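Local structure of GlcNAc Inducible Gene 2, GIG2 (Candida albicans, 6AKZ) at residues Asp400-Ser403 / Glu409-Lys412; Asp390-Asn395 / Arg430-Glu435; Thr380-Leu385 / Ser461-Asp466. The protein binds an iron(III) ion and is probably an oxygenase of the DUF1479 (Gig2-like) family, which belongs to the cupin clan. One frame throughout, in Å; residues are numbered along the deposited sequence.

Interaction 1: residues Asp400-Ser403 / Glu409-Lys412; sequences DYRS and EKQK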
loop_
_atom_site.group_PDB
_atom_site.type_symbol
_atom_site.label_atom_id
_atom_site.label_comp_id
_atom_site.label_asym_id
_atom_site.label_seq_id
_atom_site.Cartn_x
_atom_site.Cartn_y
_atom_site.Cartn_z
ATOM N N ASP A 400 1.659 14.005 7.102
ATOM C CA ASP A 400 1.935 14.012 5.662
ATOM C C ASP A 400 1.144 15.099 4.950
ATOM O O ASP A 400 1.570 15.533 3.882
ATOM C CB ASP A 400 1.613 12.669 4.973
ATOM C CG ASP A 400 2.483 11.510 5.482
ATOM O OD1 ASP A 400 3.555 11.782 6.032
ATOM O OD2 ASP A 400 2.168 10.310 5.278
ATOM N N TYR A 401 0.019 15.536 5.505
ATOM C CA TYR A 401 -0.732 16.624 4.903
ATOM C C TYR A 401 -0.484 17.955 5.618
ATOM O O TYR A 401 -0.365 18.994 4.989
ATOM C CB TYR A 401 -2.212 16.261 4.872
ATOM C CG TYR A 401 -2.417 15.223 3.789
ATOM C CD1 TYR A 401 -2.593 15.612 2.439
ATOM C CD2 TYR A 401 -2.316 13.862 4.076
ATOM C CE1 TYR A 401 -2.718 14.644 1.431
ATOM C CE2 TYR A 401 -2.477 12.898 3.071
ATOM C CZ TYR A 401 -2.648 13.291 1.778
ATOM O OH TYR A 401 -2.791 12.328 0.826
ATOM N N ARG A 402 -0.430 17.896 6.932
ATOM C CA ARG A 402 -0.213 19.070 7.766
ATOM C C ARG A 402 1.056 19.809 7.308
ATOM O O ARG A 402 1.088 21.041 7.294
ATOM C CB ARG A 402 -0.092 18.604 9.209
ATOM C CG ARG A 402 0.206 19.689 10.222
ATOM C CD ARG A 402 -1.039 20.389 10.603
ATOM N NE ARG A 402 -0.769 21.329 11.681
ATOM C CZ ARG A 402 -1.631 22.259 12.100
ATOM N NH1 ARG A 402 -2.839 22.394 11.554
ATOM N NH2 ARG A 402 -1.281 23.077 13.104
ATOM N N SER A 403 2.087 19.056 6.914
ATOM C CA SER A 403 3.369 19.650 6.503
ATOM C C SER A 403 3.301 20.423 5.196
ATOM O O SER A 403 4.258 21.102 4.836
ATOM C CB SER A 403 4.460 18.564 6.399
ATOM O OG SER A 403 4.210 17.704 5.290
ATOM N N GLU A 409 -3.476 28.417 6.982
ATOM C CA GLU A 409 -4.217 27.155 6.798
ATOM C C GLU A 409 -4.145 26.281 8.069
ATOM O O GLU A 409 -5.173 25.799 8.585
ATOM C CB GLU A 409 -3.661 26.388 5.621
ATOM C CG GLU A 409 -4.015 26.985 4.281
ATOM C CD GLU A 409 -3.127 26.479 3.176
ATOM O OE1 GLU A 409 -1.914 26.378 3.392
ATOM O OE2 GLU A 409 -3.638 26.187 2.084
ATOM N N LYS A 410 -2.936 26.165 8.604
ATOM C CA LYS A 410 -2.725 25.459 9.876
ATOM C C LYS A 410 -3.624 25.941 10.977
ATOM O O LYS A 410 -4.250 25.112 11.678
ATOM C CB LYS A 410 -1.284 25.559 10.321
ATOM C CG LYS A 410 -0.346 24.687 9.526
ATOM C CD LYS A 410 1.068 24.759 10.077
ATOM C CE LYS A 410 1.925 23.737 9.362
ATOM N NZ LYS A 410 3.348 24.136 9.346
ATOM N N GLN A 411 -3.715 27.271 11.143
ATOM C CA GLN A 411 -4.568 27.831 12.208
ATOM C C GLN A 411 -6.049 27.740 11.877
ATOM O O GLN A 411 -6.889 27.710 12.787
ATOM C CB GLN A 411 -4.175 29.289 12.539
ATOM N N LYS A 412 -6.405 27.728 10.597
ATOM C CA LYS A 412 -7.800 27.572 10.221
ATOM C C LYS A 412 -8.367 26.122 10.255
ATOM O O LYS A 412 -9.554 25.944 10.482
ATOM C CB LYS A 412 -8.064 28.212 8.849
#
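R402 reaches across to K410 at the surface of this cupin-clan protein, where two short consecutive helices, 399-402 and 407-412, are joined by the short loop 403-406. The contact is a one-on-one crossing of two long side chains, small in area and away from the iron site.

Its close part lies at the guanidinium and the lysine carbons. The arginine starts with CG anti to the backbone N (chi1 177°) and then bends at chi2 (82°), which carries the group over to the backbone of the second helix. There NH1 donates to the carbonyl O of K410 at 3.1 Å. The bond is moderately bent, and the oxygen lies 22° out of the guanidinium plane. The lysine CB sits over one face of the flat group, offset toward the rim, with CB and NH2 3.7 Å apart. The methylene CG follows, 3.8 Å from the arginine CZ. The same NH1 also forms a salt bridge with E413, one residue beyond 409-412, so a single nitrogen ties the arginine to both a carbonyl and a carboxylate of the second helix region.

The loose end is the lysine ammonium. Neither residue is buried, and beyond CG the lysine chain runs extended back toward the first helix. Its NZ stays 5.5 Å from the arginine NE, not in contact; the arginine's charge is met by the E413 carboxylate. The last carbon still resting against the first helix is K410 CE, 3.5 Å from the carbonyl O of R402.

Interaction 2: residues Asp390-Asn395 / Arg430-Glu435; sequences DAFLKN and RSMGLE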
loop_
_atom_site.group_PDB
_atom_site.type_symbol
_atom_site.label_atom_id
_atom_site.label_comp_id
_atom_site.label_asym_id
_atom_site.label_seq_id
_atom_site.Cartn_x
_atom_site.Cartn_y
_atom_site.Cartn_z
ATOM N N ASP A 390 -1.711 12.535 18.187
ATOM C CA ASP A 390 -1.515 13.977 18.247
ATOM C C ASP A 390 -2.453 14.735 17.323
ATOM O O ASP A 390 -3.020 15.757 17.713
ATOM C CB ASP A 390 -0.061 14.330 17.919
ATOM C CG ASP A 390 0.247 15.796 18.145
ATOM O OD1 ASP A 390 0.194 16.243 19.310
ATOM O OD2 ASP A 390 0.541 16.503 17.158
ATOM N N ALA A 391 -2.621 14.244 16.101
ATOM C CA ALA A 391 -3.515 14.941 15.149
ATOM C C ALA A 391 -4.975 14.885 15.524
ATOM O O ALA A 391 -5.709 15.880 15.347
ATOM C CB ALA A 391 -3.317 14.396 13.755
ATOM N N PHE A 392 -5.422 13.735 15.991
ATOM C CA PHE A 392 -6.804 13.570 16.376
ATOM C C PHE A 392 -7.132 14.412 17.626
ATOM O O PHE A 392 -8.252 14.967 17.750
ATOM C CB PHE A 392 -7.072 12.137 16.697
ATOM C CG PHE A 392 -8.520 11.801 16.914
ATOM C CD1 PHE A 392 -9.331 11.534 15.837
ATOM C CD2 PHE A 392 -9.084 11.791 18.199
ATOM C CE1 PHE A 392 -10.655 11.198 16.000
ATOM C CE2 PHE A 392 -10.415 11.468 18.385
ATOM C CZ PHE A 392 -11.202 11.153 17.303
ATOM N N LEU A 393 -6.205 14.382 18.588
ATOM C CA LEU A 393 -6.422 15.095 19.864
ATOM C C LEU A 393 -6.447 16.619 19.569
ATOM O O LEU A 393 -7.203 17.354 20.204
ATOM C CB LEU A 393 -5.351 14.738 20.898
ATOM C CG LEU A 393 -5.528 13.419 21.647
ATOM C CD1 LEU A 393 -4.296 13.134 22.520
ATOM C CD2 LEU A 393 -6.835 13.390 22.443
ATOM N N LYS A 394 -5.632 17.072 18.656
ATOM C CA LYS A 394 -5.571 18.493 18.257
ATOM C C LYS A 394 -6.535 18.884 17.122
ATOM O O LYS A 394 -6.628 20.079 16.786
ATOM C CB LYS A 394 -4.172 18.833 17.790
ATOM C CG LYS A 394 -3.162 18.807 18.922
ATOM C CD LYS A 394 -1.744 19.030 18.437
ATOM C CE LYS A 394 -1.411 20.509 18.477
ATOM N NZ LYS A 394 -0.266 20.892 17.604
ATOM N N ASN A 395 -7.244 17.906 16.536
ATOM C CA ASN A 395 -8.157 18.167 15.419
ATOM C C ASN A 395 -7.529 18.866 14.228
ATOM O O ASN A 395 -8.092 19.804 13.659
ATOM C CB ASN A 395 -9.317 18.982 15.939
ATOM C CG ASN A 395 -10.610 18.659 15.278
ATOM O OD1 ASN A 395 -10.742 17.777 14.416
ATOM N ND2 ASN A 395 -11.615 19.359 15.715
ATOM N N ARG A 430 -7.185 2.099 20.969
ATOM C CA ARG A 430 -5.791 1.609 20.855
ATOM C C ARG A 430 -5.314 1.792 19.432
ATOM O O ARG A 430 -4.216 2.218 19.246
ATOM C CB ARG A 430 -5.708 0.144 21.230
ATOM C CG ARG A 430 -5.735 -0.045 22.745
ATOM C CD ARG A 430 -5.894 -1.516 23.053
ATOM N NE ARG A 430 -5.915 -1.707 24.511
ATOM C CZ ARG A 430 -6.676 -2.579 25.185
ATOM N NH1 ARG A 430 -7.427 -3.476 24.589
ATOM N NH2 ARG A 430 -6.558 -2.632 26.517
ATOM N N SER A 431 -6.187 1.546 18.459
ATOM C CA SER A 431 -5.853 1.838 17.067
ATOM C C SER A 431 -5.456 3.299 16.688
ATOM O O SER A 431 -4.701 3.572 15.704
ATOM C CB SER A 431 -6.950 1.253 16.142
ATOM O OG SER A 431 -7.015 -0.148 16.252
ATOM N N MET A 432 -5.928 4.258 17.506
ATOM C CA MET A 432 -5.783 5.650 17.350
ATOM C C MET A 432 -4.704 6.185 18.226
ATOM O O MET A 432 -4.498 7.358 18.242
ATOM C CB MET A 432 -7.115 6.355 17.793
ATOM C CG MET A 432 -8.311 6.121 16.907
ATOM S SD MET A 432 -8.066 6.836 15.250
ATOM C CE MET A 432 -7.825 8.566 15.510
ATOM N N GLY A 433 -4.031 5.351 19.000
ATOM C CA GLY A 433 -2.940 5.807 19.829
ATOM C C GLY A 433 -3.436 6.447 21.125
ATOM O O GLY A 433 -2.707 7.217 21.714
ATOM N N LEU A 434 -4.667 6.156 21.548
ATOM C CA LEU A 434 -5.301 6.887 22.658
ATOM C C LEU A 434 -5.336 6.028 23.915
ATOM O O LEU A 434 -5.824 6.499 24.941
ATOM C CB LEU A 434 -6.720 7.308 22.252
ATOM C CG LEU A 434 -6.804 8.301 21.069
ATOM C CD1 LEU A 434 -8.240 8.475 20.562
ATOM C CD2 LEU A 434 -6.210 9.652 21.416
ATOM N N GLU A 435 -4.872 4.766 23.836
ATOM C CA GLU A 435 -4.957 3.862 24.954
ATOM C C GLU A 435 -3.806 2.884 24.818
ATOM O O GLU A 435 -3.504 2.453 23.697
ATOM C CB GLU A 435 -6.263 3.104 24.853
ATOM C CG GLU A 435 -6.460 2.059 25.929
ATOM C CD GLU A 435 -6.547 2.712 27.312
ATOM O OE1 GLU A 435 -7.461 3.549 27.511
ATOM O OE2 GLU A 435 -5.656 2.445 28.145
#
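F392 and L393, in the last turn of helix 382-394, meet M432 and L434 just beyond the end of helix 426-431. Across the contact the interactions are of two kinds, Met-aromatic and apolar packing.

The Met-aromatic contact joins M432 to F392. The methionine chain is bent at both chi2 (-65°) and chi3 (-60°), which curls its terminal methyl back to the ring, and the two side chains cross at about a right angle. CE is 3.3 Å from CD1 of F392, a tight approach, and lies oblique to the ring. The sulfur SD stands farther back, 5.3 Å from the ring centroid. Both residues are buried.

Apolar packing is carried by L434, whose two methyls are divided between neighbouring residues of the helix. CD1 approaches the aromatic CD2 of F392 at 4.2 Å, again obliquely to the ring, while CD2 makes a purely aliphatic contact, 3.8 Å from CG of L393. The leucines slide past each other in opposite directions near the solvent side, where L393 is exposed.

Hydrogen bonds finish the two helix ends. G433, with positive phi, closes helix 426-431 in a Schellman motif, its backbone N bonding to R430 O at 3.1 Å. N395 is the C-prime residue of another Schellman motif that ends helix 382-394, and its side-chain OD1 accepts from A417 N. A side-chain tie to the long helix comes one turn earlier, where R389 NH1 donates to G433 O.

The chemistry is therefore that of two helix ends with their backbones turned by Schellman motifs and their apolar side chains facing each other: between these segments the attraction is dispersive, rests on shape, and is closest at the buried methionine methyl.

Interaction 3: residues Thr380-Leu385 / Ser461-Asp466; sequences TNIQTL and SGFNVD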
loop_
_atom_site.group_PDB
_atom_site.type_symbol
_atom_site.label_atom_id
_atom_site.label_comp_id
_atom_site.label_asym_id
_atom_site.label_seq_id
_atom_site.Cartn_x
_atom_site.Cartn_y
_atom_site.Cartn_z
ATOM N N THR A 380 8.313 0.483 12.462
ATOM C CA THR A 380 8.376 1.695 11.584
ATOM C C THR A 380 7.033 2.454 11.606
ATOM O O THR A 380 6.928 3.412 10.876
ATOM C CB THR A 380 8.836 1.397 10.144
ATOM O OG1 THR A 380 7.895 0.524 9.472
ATOM C CG2 THR A 380 10.231 0.717 10.103
ATOM N N ASN A 381 6.021 1.938 12.334
ATOM C CA ASN A 381 4.720 2.545 12.490
ATOM C C ASN A 381 4.516 3.208 13.859
ATOM O O ASN A 381 3.448 3.738 14.133
ATOM C CB ASN A 381 3.603 1.562 12.173
ATOM C CG ASN A 381 3.346 1.492 10.681
ATOM O OD1 ASN A 381 3.602 2.504 9.984
ATOM N ND2 ASN A 381 2.982 0.328 10.145
ATOM N N ILE A 382 5.511 3.163 14.719
ATOM C CA ILE A 382 5.338 3.840 16.026
ATOM C C ILE A 382 5.219 5.358 15.816
ATOM O O ILE A 382 4.401 6.044 16.486
ATOM C CB ILE A 382 6.458 3.458 16.991
ATOM C CG1 ILE A 382 6.460 1.950 17.252
ATOM C CG2 ILE A 382 6.313 4.265 18.260
ATOM C CD1 ILE A 382 5.227 1.397 17.910
ATOM N N GLN A 383 5.941 5.903 14.847
ATOM C CA GLN A 383 5.773 7.370 14.599
ATOM C C GLN A 383 4.387 7.711 14.091
ATOM O O GLN A 383 3.820 8.714 14.444
ATOM C CB GLN A 383 6.820 7.856 13.603
ATOM C CG GLN A 383 8.198 7.861 14.192
ATOM C CD GLN A 383 8.462 8.956 15.224
ATOM O OE1 GLN A 383 7.575 9.762 15.606
ATOM N NE2 GLN A 383 9.709 8.994 15.693
ATOM N N THR A 384 3.822 6.820 13.313
ATOM C CA THR A 384 2.478 6.955 12.836
ATOM C C THR A 384 1.478 6.917 13.992
ATOM O O THR A 384 0.612 7.769 14.033
ATOM C CB THR A 384 2.112 5.871 11.766
ATOM O OG1 THR A 384 2.895 6.157 10.612
ATOM C CG2 THR A 384 0.646 5.867 11.417
ATOM N N LEU A 385 1.670 6.002 14.924
ATOM C CA LEU A 385 0.777 5.830 16.048
ATOM C C LEU A 385 0.771 7.241 16.800
ATOM O O LEU A 385 -0.263 7.717 17.191
ATOM C CB LEU A 385 1.349 4.783 16.966
ATOM C CG LEU A 385 0.599 4.491 18.252
ATOM C CD1 LEU A 385 -0.767 3.983 18.014
ATOM C CD2 LEU A 385 1.466 3.516 19.052
ATOM N N SER A 461 5.992 10.121 24.713
ATOM C CA SER A 461 5.572 11.018 23.654
ATOM C C SER A 461 6.609 11.183 22.522
ATOM O O SER A 461 6.446 12.030 21.638
ATOM C CB SER A 461 5.159 12.397 24.244
ATOM N N GLY A 462 7.654 10.366 22.512
ATOM C CA GLY A 462 8.646 10.420 21.456
ATOM C C GLY A 462 9.157 8.999 21.211
ATOM O O GLY A 462 8.902 8.084 21.985
ATOM N N PHE A 463 9.890 8.853 20.125
ATOM C CA PHE A 463 10.410 7.559 19.669
ATOM C C PHE A 463 11.553 7.829 18.692
ATOM O O PHE A 463 11.506 8.806 17.953
ATOM C CB PHE A 463 9.304 6.852 18.914
ATOM C CG PHE A 463 9.714 5.521 18.373
ATOM C CD1 PHE A 463 10.065 4.493 19.257
ATOM C CD2 PHE A 463 9.740 5.281 17.000
ATOM C CE1 PHE A 463 10.456 3.264 18.761
ATOM C CE2 PHE A 463 10.146 4.059 16.507
ATOM C CZ PHE A 463 10.517 3.061 17.387
ATOM N N ASN A 464 12.546 6.964 18.682
ATOM C CA ASN A 464 13.545 6.987 17.671
ATOM C C ASN A 464 13.749 5.611 17.058
ATOM O O ASN A 464 14.165 4.673 17.722
ATOM C CB ASN A 464 14.865 7.478 18.226
ATOM C CG ASN A 464 15.763 7.981 17.133
ATOM O OD1 ASN A 464 16.134 7.238 16.233
ATOM N ND2 ASN A 464 16.061 9.263 17.167
ATOM N N VAL A 465 13.486 5.528 15.763
ATOM C CA VAL A 465 13.445 4.241 15.080
ATOM C C VAL A 465 14.824 3.652 14.788
ATOM O O VAL A 465 14.967 2.422 14.789
ATOM C CB VAL A 465 12.621 4.330 13.772
ATOM C CG1 VAL A 465 13.428 5.004 12.632
ATOM C CG2 VAL A 465 12.071 2.950 13.374
ATOM N N ASP A 466 15.829 4.515 14.568
ATOM C CA ASP A 466 17.126 4.114 13.967
ATOM C C ASP A 466 17.848 2.954 14.620
ATOM O O ASP A 466 18.440 2.132 13.935
ATOM C CB ASP A 466 18.099 5.303 13.958
ATOM C CG ASP A 466 17.607 6.450 13.098
ATOM O OD1 ASP A 466 17.041 6.177 12.020
ATOM O OD2 ASP A 466 17.780 7.626 13.510
HETATM O O HOH W 1 12.042 7.723 14.183
#
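The F463 ring has I382 CG2 over one face and the amide nitrogen of Q383 at its edge, near the ring plane. This is a CH-pi contact between the first turn of helix 382-394 and the irregular linker that joins helices 445-460 and 466-474, on the surface of the cupin-clan fold.

The methyl lies 3.8 Å from the ring centroid, 19° off the normal and shifted toward the rim, so that its nearest ring atom is CG, at 3.6 Å. CB of the isoleucine lies over the same face toward the CD2-CE2 side, 3.8 Å from both of those atoms. With CG2 anti to the backbone N, the branch is aimed at the ring, while CG1 and CD1 lead elsewhere; the side chain also touches A454 and A457 of helix 445-460. F463 itself stretches out toward the helix, and it packs on I453 and I379 as well.

Q383 is bent at chi2 (-72°), and this brings its amide back over the linker, the amide and ring planes 63° apart. NE2 stands 2.9 Å from the carbonyl O of F463 and donates to a water, which in turn accepts from the backbone N of V465, making a water bridge between helix and linker on the exposed side of the contact.

Farther along, V465 CG2 faces T380 CA at 4.3 Å, a looser apolar touch just ahead of the helix. The linker then turns into helix 466-474, where N464 provides a capping bond: D466 N donates to N464 OD1 at 3.2 Å, in the carbonyl plane of the amide.

Helix 382-394 connects interactions 2 and 3, whose centres are 14 Å apart: its first turn meets the linker at 461-466, its last turn the segment 430-435. They touch where L385 CD1 packs against G433 CA at 3.4 Å. Interaction 1 lies beyond the end of that helix, its centre about 17 Å from that of interaction 2 and about 21 Å from that of interaction 3, touching neither. Along the chain the three are concentric, with 400-403/409-412 innermost, then 390-395/430-435, then 380-385/461-466. Interactions 2 and 3 fold later parts of the C-terminal region back on helix 382-394, while interaction 1 pairs the two short helices in between, all away from the iron site.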